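Local structure of tRNA (guanine(6)-N2)-methyltransferase (Thermus thermophilus, 3TMA) at residues Glu36-Ser39 with Ala40-Gly44; Ala116-Glu119 with Gly120-Phe124; Trp297-Leu300 with Arg301-Ala305. The protein transfers a methyl group from S-adenosyl-L-methionine to the N2 atom of guanosine 6 in tRNA(Phe). One frame throughout, in Å; residues are numbered along the deposited sequence.

The three contacts follow one another along the chain, contact 1 closing before contact 2 opens and contact 2 before contact 3. None touches another: centres lie about 31 Å apart for contacts 1 and 2, about 37 Å for contacts 1 and 3, and about 49 Å for contacts 2 and 3, which sit on opposite sides of the chain's centre. Contact 1 ends helix 31-41, which packs on strands 21-25 and 55-59; contact 2 leaves strand 112-119, an outermost strand of that same N-terminal mixed sheet. Contact 3 belongs to helix 290-305 of the Rossmann-fold methyltransferase domain. Contacts 1 and 2 thus lie in the N-terminal part, whose THUMP domain probably takes part in binding tRNA, and contact 3 in the catalytic domain.

Contact 1 of 3, residues Glu36-Ser39 with Ala40-Gly44; sequences EELS and ALYPG
Leu38 and Tyr42, one helical turn apart, bring their side chains together at an oblique crossing, the methyl CD2 of Leu38 lying 4.2 Å from the ring atom CD2 of Tyr42. Four residues apart, both leave the same side of the C-terminal turn of helix 31-41; with CG anti to the carbonyl carbon in each (chi1 -80° and -58°), CD2 of Leu38 comes beside the ring. There Leu38 packs on Leu22, Ala24, Val56 and Ile58 of strands 21-25 and 55-59, while the Tyr42 ring reaches Leu22 and its OH is hydrogen-bonded to Glu66. Leu41 CG sits over the centre of one face of that ring, 4.2 Å above its plane.

Backbone bonds hold this geometry. Tyr42, the first residue past the helix by its angles, donates from N to Leu38 O at 2.6 Å; Leu41 N donates to Glu37 O at 3.2 Å. Pro43 CA makes a CH...O contact with Ser39 O. Without an N-H on Pro43, Ser39 O gets no i+4 backbone donor, and the i to i+4 series stops at Tyr42, whose ring keeps an apolar contact with Leu38 and whose hydroxyl keeps a polar one with Glu66.

Contact 2 of 3, residues Ala116-Glu119 with Gly120-Phe124; sequences ARRE and GEHPF
Arg118 turns back over the loop that follows its own strand and runs alongside His122 and Phe124, which pack against each other. Its CB points toward that loop and stands 4.2 Å from His122 ND1. The chain is extended as far as CD (chi2 near 180°), then turned about CG-CD (chi3 -50°), and CD comes within 3.8 Å of Phe124 CE1 while also approaching Phe124 O at 3.5 Å. The bend carries NE and CZ past the same carbonyl oxygen, which lies over one face of the guanidinium. At the tip, NH2 is 3.4 Å from Phe124 O, but the angle is too poor for a hydrogen bond. NH2 also lies in the plane of the imidazole, at its edge, 3.9 Å from His122 ND1; guanidinium and imidazole planes are 75° apart.

The setting is the exit from strand 112-119, an outermost strand of the seven-stranded N-terminal sheet, within the THUMP domain, into the connection to helix 126-141. Gly120 makes the turn with phi at 99°, where a CB would collide with Glu119 O.

His122 comes back toward the strand end: its CE1 is 3.1 Å from Glu119 O, which lies near the ring plane, and its NE2 is hydrogen-bonded to Gly160 O beyond strand 152-159. His122 CB, in turn, rests 3.7 Å above one face of the Phe124 ring, offset toward the rim. That ring is buried against Val129, Pro90 and Leu91. Glu119 OE2 makes a salt bridge with Arg55 NH1.

Contact 3 of 3, residues Trp297-Leu300 with Arg301-Ala305; sequences WDFL and RGALA
Trp297 and Arg301 form an i to i+4 cation-pi stack along helix 290-305, one of the helices flanking the sheet of the Rossmann-fold methyltransferase domain. The guanidinium lies flat on the indole, with planes 5° apart, and Arg301 CZ stands 3.3 Å from the centroid of the six-membered ring, nearly on its normal. NH2 reaches the far end of the ring, 3.3 Å from Trp297 CH2, while Arg301 CD makes a CH-pi contact over the five-membered ring at 3.9 Å from its centroid. The overlap therefore runs the length of the indole.

Torsions and polar bonds put the planes there. Trp297 holds CG anti to its backbone nitrogen (chi1 178°); the Arg301 chain, extended from CG to NE, gives the reach, and chi4 (76°) turns the guanidinium face onto the indole. Arg301 NH1 is hydrogen-bonded to Ala326 O, at the last residue of helix 320-326, besides its bond to Trp297 O; the two together should restrain rotation of the guanidinium.

Phe299 and Leu300 extend from the helix into the buried interior. Phe299 meets Ala278 and Leu315 of strands 275-278 and 312-317, stacks edge-to-face with Phe211, and comes about 4 Å from the side chain of Ala263, a probable S-adenosyl-L-methionine-binding residue by analogy with relatives. Its CZ also touches Ala303 CB at 4.4 Å, while Leu300 packs on Leu323 and Ala326.

Trp297 O takes two hydrogen bonds from the same arginine: the helical one from Arg301 N at 3.2 Å, and one from Arg301 NH1 at 3.0 Å, with the oxygen close to the guanidinium plane.

Contact 1 of 3, residues Glu36-Ser39 with Ala40-Gly44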
ATOM      1  N   GLU A  36      -9.070  -7.498  -5.288  1.00 29.91           N
ATOM      2  CA  GLU A  36     -10.390  -7.549  -4.633  1.00 32.07           C
ATOM      3  C   GLU A  36     -11.025  -6.171  -4.442  1.00 33.04           C
ATOM      4  O   GLU A  36     -12.254  -6.010  -4.643  1.00 33.11           O
ATOM      5  CB  GLU A  36     -10.336  -8.296  -3.297  1.00 31.71           C
ATOM      6  CG  GLU A  36      -9.922  -9.749  -3.492  1.00 35.94           C
ATOM      7  CD  GLU A  36      -9.515 -10.477  -2.200  1.00 44.60           C
ATOM      8  OE1 GLU A  36      -9.768  -9.974  -1.077  1.00 41.64           O
ATOM      9  OE2 GLU A  36      -8.923 -11.576  -2.334  1.00 47.55           O
ATOM     10  N   GLU A  37     -10.233  -5.211  -3.944  1.00 32.03           N
ATOM     11  CA  GLU A  37     -10.732  -3.806  -3.835  1.00 31.41           C
ATOM     12  C   GLU A  37     -11.185  -3.229  -5.173  1.00 30.12           C
ATOM     13  O   GLU A  37     -12.271  -2.649  -5.279  1.00 30.76           O
ATOM     14  CB  GLU A  37      -9.680  -2.880  -3.191  1.00 30.39           C
ATOM     15  CG  GLU A  37     -10.363  -1.720  -2.494  1.00 35.88           C
ATOM     16  CD  GLU A  37      -9.403  -0.720  -1.845  1.00 42.23           C
ATOM     17  OE1 GLU A  37      -8.168  -0.788  -2.108  1.00 41.20           O
ATOM     18  OE2 GLU A  37      -9.906   0.157  -1.100  1.00 39.81           O
ATOM     19  N   LEU A  38     -10.356  -3.362  -6.203  1.00 28.71           N
ATOM     20  CA  LEU A  38     -10.719  -2.870  -7.529  1.00 29.60           C
ATOM     21  C   LEU A  38     -11.970  -3.534  -8.097  1.00 32.27           C
ATOM     22  O   LEU A  38     -12.833  -2.876  -8.727  1.00 32.41           O
ATOM     23  CB  LEU A  38      -9.554  -3.023  -8.517  1.00 27.78           C
ATOM     24  CG  LEU A  38      -8.457  -1.962  -8.465  1.00 32.16           C
ATOM     25  CD1 LEU A  38      -7.157  -2.486  -9.159  1.00 31.45           C
ATOM     26  CD2 LEU A  38      -8.938  -0.653  -9.144  1.00 33.21           C
ATOM     27  N   SER A  39     -12.089  -4.837  -7.867  1.00 33.07           N
ATOM     28  CA  SER A  39     -13.173  -5.619  -8.442  0.50 34.46           C
ATOM     29  C   SER A  39     -14.494  -5.228  -7.799  1.00 35.52           C
ATOM     30  O   SER A  39     -15.531  -5.269  -8.431  1.00 36.28           O
ATOM     31  CB  SER A  39     -12.911  -7.120  -8.219  0.50 35.67           C
ATOM     32  OG  SER A  39     -13.842  -7.905  -8.934  0.50 37.39           O
ATOM     33  N   ALA A  40     -14.455  -4.872  -6.519  1.00 35.60           N
ATOM     34  CA  ALA A  40     -15.676  -4.394  -5.867  1.00 39.00           C
ATOM     35  C   ALA A  40     -16.057  -2.984  -6.353  1.00 42.53           C
ATOM     36  O   ALA A  40     -17.243  -2.628  -6.433  1.00 43.71           O
ATOM     37  CB  ALA A  40     -15.528  -4.438  -4.346  1.00 40.60           C
ATOM     38  N   LEU A  41     -15.050  -2.197  -6.724  1.00 40.35           N
ATOM     39  CA  LEU A  41     -15.294  -0.868  -7.273  1.00 42.44           C
ATOM     40  C   LEU A  41     -15.774  -0.957  -8.738  1.00 43.12           C
ATOM     41  O   LEU A  41     -16.768  -0.306  -9.134  1.00 42.52           O
ATOM     42  CB  LEU A  41     -13.997  -0.051  -7.139  1.00 42.09           C
ATOM     43  CG  LEU A  41     -14.132   1.445  -7.215  1.00 46.97           C
ATOM     44  CD1 LEU A  41     -15.101   1.867  -6.117  1.00 47.54           C
ATOM     45  CD2 LEU A  41     -12.769   2.088  -7.080  1.00 46.05           C
ATOM     46  N   TYR A  42     -15.121  -1.820  -9.527  1.00 42.02           N
ATOM     47  CA  TYR A  42     -15.412  -1.960 -10.948  1.00 42.90           C
ATOM     48  C   TYR A  42     -15.667  -3.403 -11.304  1.00 47.00           C
ATOM     49  O   TYR A  42     -14.765  -4.065 -11.806  1.00 47.08           O
ATOM     50  CB  TYR A  42     -14.214  -1.509 -11.785  1.00 40.86           C
ATOM     51  CG  TYR A  42     -13.772  -0.090 -11.561  1.00 40.25           C
ATOM     52  CD1 TYR A  42     -14.619   0.978 -11.849  1.00 42.44           C
ATOM     53  CD2 TYR A  42     -12.495   0.193 -11.110  1.00 40.14           C
ATOM     54  CE1 TYR A  42     -14.204   2.287 -11.684  1.00 40.93           C
ATOM     55  CE2 TYR A  42     -12.080   1.498 -10.913  1.00 37.43           C
ATOM     56  CZ  TYR A  42     -12.936   2.540 -11.215  1.00 40.90           C
ATOM     57  OH  TYR A  42     -12.519   3.843 -11.028  1.00 42.74           O
ATOM     58  N   PRO A  43     -16.913  -3.889 -11.126  1.00 50.77           N
ATOM     59  CA  PRO A  43     -17.201  -5.260 -11.545  1.00 52.82           C
ATOM     60  C   PRO A  43     -17.012  -5.455 -13.032  1.00 54.17           C
ATOM     61  O   PRO A  43     -17.197  -4.527 -13.810  1.00 57.95           O
ATOM     62  CB  PRO A  43     -18.678  -5.443 -11.189  1.00 54.94           C
ATOM     63  CG  PRO A  43     -18.947  -4.426 -10.103  1.00 57.56           C
ATOM     64  CD  PRO A  43     -18.075  -3.236 -10.496  1.00 52.01           C
ATOM     65  N   GLY A  44     -16.717  -6.671 -13.442  1.00 57.00           N
ATOM     66  CA  GLY A  44     -16.536  -6.947 -14.864  1.00 59.64           C
ATOM     67  C   GLY A  44     -15.291  -7.777 -15.048  1.00 58.92           C
ATOM     68  O   GLY A  44     -14.583  -8.032 -14.080  1.00 58.80           O
TER

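Contact 2 of 3, residues Ala116-Glu119 with Gly120-Phe124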
ATOM      1  N   ALA A 116       9.544   7.499 -17.859  1.00 30.46           N
ATOM      2  CA  ALA A 116       9.516   6.222 -18.592  1.00 32.71           C
ATOM      3  C   ALA A 116      10.154   5.129 -17.764  1.00 33.94           C
ATOM      4  O   ALA A 116      11.096   5.383 -17.029  1.00 32.83           O
ATOM      5  CB  ALA A 116      10.218   6.344 -19.948  1.00 32.41           C
ATOM      6  N   ARG A 117       9.631   3.909 -17.853  1.00 35.33           N
ATOM      7  CA  ARG A 117      10.212   2.778 -17.122  1.00 38.03           C
ATOM      8  C   ARG A 117      10.293   1.627 -18.107  1.00 40.69           C
ATOM      9  O   ARG A 117       9.480   1.539 -19.035  1.00 40.52           O
ATOM     10  CB  ARG A 117       9.290   2.365 -15.966  1.00 39.17           C
ATOM     11  CG  ARG A 117       9.186   3.367 -14.834  1.00 43.86           C
ATOM     12  CD  ARG A 117       8.248   2.837 -13.745  1.00 51.34           C
ATOM     13  NE  ARG A 117       8.018   3.822 -12.686  1.00 57.83           N
ATOM     14  N   ARG A 118      11.266   0.748 -17.910  1.00 41.73           N
ATOM     15  CA  ARG A 118      11.477  -0.395 -18.800  1.00 44.11           C
ATOM     16  C   ARG A 118      11.628  -1.655 -17.976  1.00 43.97           C
ATOM     17  O   ARG A 118      12.254  -1.637 -16.922  1.00 44.05           O
ATOM     18  CB  ARG A 118      12.771  -0.236 -19.600  1.00 46.75           C
ATOM     19  CG  ARG A 118      12.746   0.838 -20.652  1.00 50.93           C
ATOM     20  CD  ARG A 118      14.097   0.836 -21.370  1.00 59.32           C
ATOM     21  NE  ARG A 118      15.198   0.864 -20.412  1.00 63.81           N
ATOM     22  CZ  ARG A 118      16.174  -0.033 -20.364  1.00 66.37           C
ATOM     23  NH1 ARG A 118      17.119   0.067 -19.448  1.00 69.27           N
ATOM     24  NH2 ARG A 118      16.209  -1.021 -21.238  1.00 72.75           N
ATOM     25  N   GLU A 119      11.090  -2.745 -18.496  1.00 44.47           N
ATOM     26  CA  GLU A 119      11.367  -4.090 -18.025  1.00 47.22           C
ATOM     27  C   GLU A 119      11.730  -4.949 -19.241  1.00 49.53           C
ATOM     28  O   GLU A 119      11.096  -4.849 -20.285  1.00 49.29           O
ATOM     29  CB  GLU A 119      10.141  -4.644 -17.281  1.00 45.57           C
ATOM     30  CG  GLU A 119       9.847  -3.839 -16.006  1.00 49.72           C
ATOM     31  CD  GLU A 119       8.635  -4.327 -15.207  1.00 55.73           C
ATOM     32  OE1 GLU A 119       7.944  -5.290 -15.642  1.00 51.84           O
ATOM     33  OE2 GLU A 119       8.383  -3.718 -14.132  1.00 57.06           O
ATOM     34  N   GLY A 120      12.809  -5.722 -19.132  1.00 52.85           N
ATOM     35  CA  GLY A 120      13.325  -6.504 -20.261  1.00 55.13           C
ATOM     36  C   GLY A 120      14.485  -5.803 -20.947  1.00 57.45           C
ATOM     37  O   GLY A 120      14.858  -4.704 -20.562  1.00 58.45           O
ATOM     38  N   GLU A 121      15.048  -6.429 -21.972  1.00 59.36           N
ATOM     39  CA  GLU A 121      16.172  -5.857 -22.697  1.00 61.35           C
ATOM     40  C   GLU A 121      15.650  -5.072 -23.901  1.00 60.12           C
ATOM     41  O   GLU A 121      14.809  -5.584 -24.651  1.00 60.08           O
ATOM     42  CB  GLU A 121      17.095  -6.968 -23.219  1.00 65.78           C
ATOM     43  CG  GLU A 121      17.924  -7.705 -22.169  1.00 69.32           C
ATOM     44  CD  GLU A 121      19.208  -8.280 -22.778  0.50 74.77           C
ATOM     45  OE1 GLU A 121      19.113  -9.059 -23.749  0.50 76.10           O
ATOM     46  OE2 GLU A 121      20.313  -7.908 -22.331  0.50 77.33           O
ATOM     47  N   HIS A 122      16.190  -3.867 -24.107  1.00 57.04           N
ATOM     48  CA  HIS A 122      15.811  -3.004 -25.235  1.00 55.07           C
ATOM     49  C   HIS A 122      17.051  -2.256 -25.703  1.00 55.82           C
ATOM     50  O   HIS A 122      17.931  -1.992 -24.895  1.00 55.62           O
ATOM     51  CB  HIS A 122      14.743  -2.003 -24.800  1.00 51.26           C
ATOM     52  CG  HIS A 122      13.491  -2.651 -24.306  1.00 48.75           C
ATOM     53  ND1 HIS A 122      13.157  -2.702 -22.969  1.00 52.24           N
ATOM     54  CD2 HIS A 122      12.526  -3.335 -24.965  1.00 48.17           C
ATOM     55  CE1 HIS A 122      12.027  -3.375 -22.828  1.00 49.57           C
ATOM     56  NE2 HIS A 122      11.629  -3.779 -24.024  1.00 50.03           N
ATOM     57  N   PRO A 123      17.131  -1.918 -27.005  1.00 56.67           N
ATOM     58  CA  PRO A 123      18.288  -1.159 -27.480  1.00 58.63           C
ATOM     59  C   PRO A 123      18.240   0.347 -27.135  1.00 56.77           C
ATOM     60  O   PRO A 123      19.117   1.091 -27.568  1.00 60.12           O
ATOM     61  CB  PRO A 123      18.237  -1.376 -28.997  1.00 60.78           C
ATOM     62  CG  PRO A 123      16.761  -1.405 -29.279  1.00 59.75           C
ATOM     63  CD  PRO A 123      16.135  -2.127 -28.076  1.00 56.13           C
ATOM     64  N   PHE A 124      17.293   0.779 -26.304  1.00 51.52           N
ATOM     65  CA  PHE A 124      17.211   2.196 -25.900  1.00 48.72           C
ATOM     66  C   PHE A 124      17.083   2.276 -24.368  1.00 46.53           C
ATOM     67  O   PHE A 124      16.658   1.304 -23.737  1.00 43.26           O
ATOM     68  CB  PHE A 124      15.987   2.872 -26.541  1.00 46.05           C
ATOM     69  CG  PHE A 124      14.690   2.130 -26.299  1.00 43.64           C
ATOM     70  CD1 PHE A 124      13.983   2.305 -25.118  1.00 40.03           C
ATOM     71  CD2 PHE A 124      14.202   1.235 -27.245  1.00 42.61           C
ATOM     72  CE1 PHE A 124      12.805   1.607 -24.880  1.00 41.68           C
ATOM     73  CE2 PHE A 124      13.036   0.526 -27.021  1.00 43.59           C
ATOM     74  CZ  PHE A 124      12.323   0.725 -25.846  1.00 44.06           C
TER

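Contact 3 of 3, residues Trp297-Leu300 with Arg301-Ala305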
ATOM      1  N   TRP A 297       8.321 -13.888  22.418  1.00 34.16           N
ATOM      2  CA  TRP A 297       7.810 -14.912  23.335  1.00 37.46           C
ATOM      3  C   TRP A 297       6.673 -14.379  24.242  1.00 36.30           C
ATOM      4  O   TRP A 297       5.560 -14.952  24.309  1.00 34.73           O
ATOM      5  CB  TRP A 297       8.981 -15.371  24.218  1.00 40.86           C
ATOM      6  CG  TRP A 297       8.566 -16.373  25.205  1.00 47.70           C
ATOM      7  CD1 TRP A 297       8.024 -16.154  26.454  1.00 48.15           C
ATOM      8  CD2 TRP A 297       8.601 -17.772  25.024  1.00 50.24           C
ATOM      9  NE1 TRP A 297       7.715 -17.341  27.042  1.00 48.59           N
ATOM     10  CE2 TRP A 297       8.086 -18.355  26.196  1.00 54.85           C
ATOM     11  CE3 TRP A 297       9.057 -18.599  23.994  1.00 54.99           C
ATOM     12  CZ2 TRP A 297       8.007 -19.724  26.363  1.00 59.30           C
ATOM     13  CZ3 TRP A 297       8.986 -19.958  24.166  1.00 58.55           C
ATOM     14  CH2 TRP A 297       8.452 -20.507  25.331  1.00 60.79           C
ATOM     15  N   ASP A 298       6.959 -13.274  24.932  1.00 36.49           N
ATOM     16  CA  ASP A 298       5.994 -12.648  25.829  1.00 38.48           C
ATOM     17  C   ASP A 298       4.809 -12.019  25.076  1.00 35.79           C
ATOM     18  O   ASP A 298       3.664 -12.099  25.530  1.00 34.72           O
ATOM     19  CB  ASP A 298       6.665 -11.544  26.648  1.00 40.76           C
ATOM     20  CG  ASP A 298       7.696 -12.075  27.653  1.00 50.07           C
ATOM     21  OD1 ASP A 298       7.753 -13.305  27.925  1.00 50.02           O
ATOM     22  OD2 ASP A 298       8.457 -11.222  28.179  1.00 59.44           O
ATOM     23  N   PHE A 299       5.090 -11.354  23.961  1.00 32.25           N
ATOM     24  CA  PHE A 299       4.023 -10.755  23.205  1.00 30.61           C
ATOM     25  C   PHE A 299       3.056 -11.824  22.682  1.00 28.97           C
ATOM     26  O   PHE A 299       1.846 -11.651  22.754  1.00 27.06           O
ATOM     27  CB  PHE A 299       4.545  -9.904  22.030  1.00 31.70           C
ATOM     28  CG  PHE A 299       3.497  -9.672  20.958  1.00 27.40           C
ATOM     29  CD1 PHE A 299       2.418  -8.846  21.208  1.00 28.30           C
ATOM     30  CD2 PHE A 299       3.604 -10.287  19.724  1.00 32.45           C
ATOM     31  CE1 PHE A 299       1.428  -8.651  20.262  1.00 29.17           C
ATOM     32  CE2 PHE A 299       2.632 -10.112  18.755  1.00 31.96           C
ATOM     33  CZ  PHE A 299       1.516  -9.322  19.034  1.00 31.51           C
ATOM     34  N   LEU A 300       3.569 -12.909  22.105  1.00 27.64           N
ATOM     35  CA  LEU A 300       2.635 -13.876  21.493  1.00 26.68           C
ATOM     36  C   LEU A 300       1.791 -14.560  22.560  1.00 28.20           C
ATOM     37  O   LEU A 300       0.663 -14.947  22.305  1.00 27.86           O
ATOM     38  CB  LEU A 300       3.364 -14.928  20.670  1.00 25.68           C
ATOM     39  CG  LEU A 300       3.989 -14.348  19.398  1.00 29.16           C
ATOM     40  CD1 LEU A 300       5.052 -15.306  18.844  1.00 30.88           C
ATOM     41  CD2 LEU A 300       2.895 -13.989  18.356  1.00 32.58           C
ATOM     42  N   ARG A 301       2.367 -14.787  23.734  1.00 30.14           N
ATOM     43  CA  ARG A 301       1.583 -15.390  24.805  1.00 32.58           C
ATOM     44  C   ARG A 301       0.503 -14.460  25.354  1.00 31.83           C
ATOM     45  O   ARG A 301      -0.611 -14.903  25.657  1.00 32.27           O
ATOM     46  CB  ARG A 301       2.481 -16.004  25.897  1.00 33.77           C
ATOM     47  CG  ARG A 301       3.007 -17.386  25.431  1.00 36.54           C
ATOM     48  CD  ARG A 301       4.350 -17.766  26.065  1.00 39.33           C
ATOM     49  NE  ARG A 301       4.831 -18.970  25.392  1.00 44.03           N
ATOM     50  CZ  ARG A 301       5.371 -18.974  24.173  1.00 46.33           C
ATOM     51  NH1 ARG A 301       5.528 -17.822  23.488  1.00 43.86           N
ATOM     52  NH2 ARG A 301       5.696 -20.130  23.623  1.00 48.42           N
ATOM     53  N   GLY A 302       0.832 -13.180  25.482  1.00 29.83           N
ATOM     54  CA  GLY A 302      -0.174 -12.184  25.856  1.00 29.17           C
ATOM     55  C   GLY A 302      -1.268 -12.117  24.791  1.00 29.52           C
ATOM     56  O   GLY A 302      -2.470 -11.970  25.115  1.00 29.18           O
ATOM     57  N   ALA A 303      -0.873 -12.201  23.515  1.00 26.56           N
ATOM     58  CA  ALA A 303      -1.869 -12.080  22.438  1.00 26.02           C
ATOM     59  C   ALA A 303      -2.840 -13.246  22.518  1.00 27.78           C
ATOM     60  O   ALA A 303      -4.049 -13.054  22.423  1.00 27.31           O
ATOM     61  CB  ALA A 303      -1.201 -12.063  21.048  1.00 25.21           C
ATOM     62  N   LEU A 304      -2.317 -14.449  22.728  1.00 27.16           N
ATOM     63  CA  LEU A 304      -3.154 -15.649  22.830  1.00 31.28           C
ATOM     64  C   LEU A 304      -4.145 -15.531  23.981  1.00 32.15           C
ATOM     65  O   LEU A 304      -5.294 -15.997  23.885  1.00 34.86           O
ATOM     66  CB  LEU A 304      -2.266 -16.897  23.056  1.00 31.74           C
ATOM     67  CG  LEU A 304      -2.996 -18.237  23.052  1.00 34.24           C
ATOM     68  CD1 LEU A 304      -3.403 -18.593  21.643  1.00 31.90           C
ATOM     69  CD2 LEU A 304      -2.092 -19.342  23.622  1.00 38.67           C
ATOM     70  N   ALA A 305      -3.704 -14.901  25.071  1.00 31.00           N
ATOM     71  CA  ALA A 305      -4.531 -14.784  26.256  1.00 32.08           C
ATOM     72  C   ALA A 305      -5.630 -13.725  26.103  1.00 31.18           C
ATOM     73  O   ALA A 305      -6.523 -13.663  26.934  1.00 34.65           O
ATOM     74  CB  ALA A 305      -3.679 -14.480  27.476  1.00 32.68           C
TER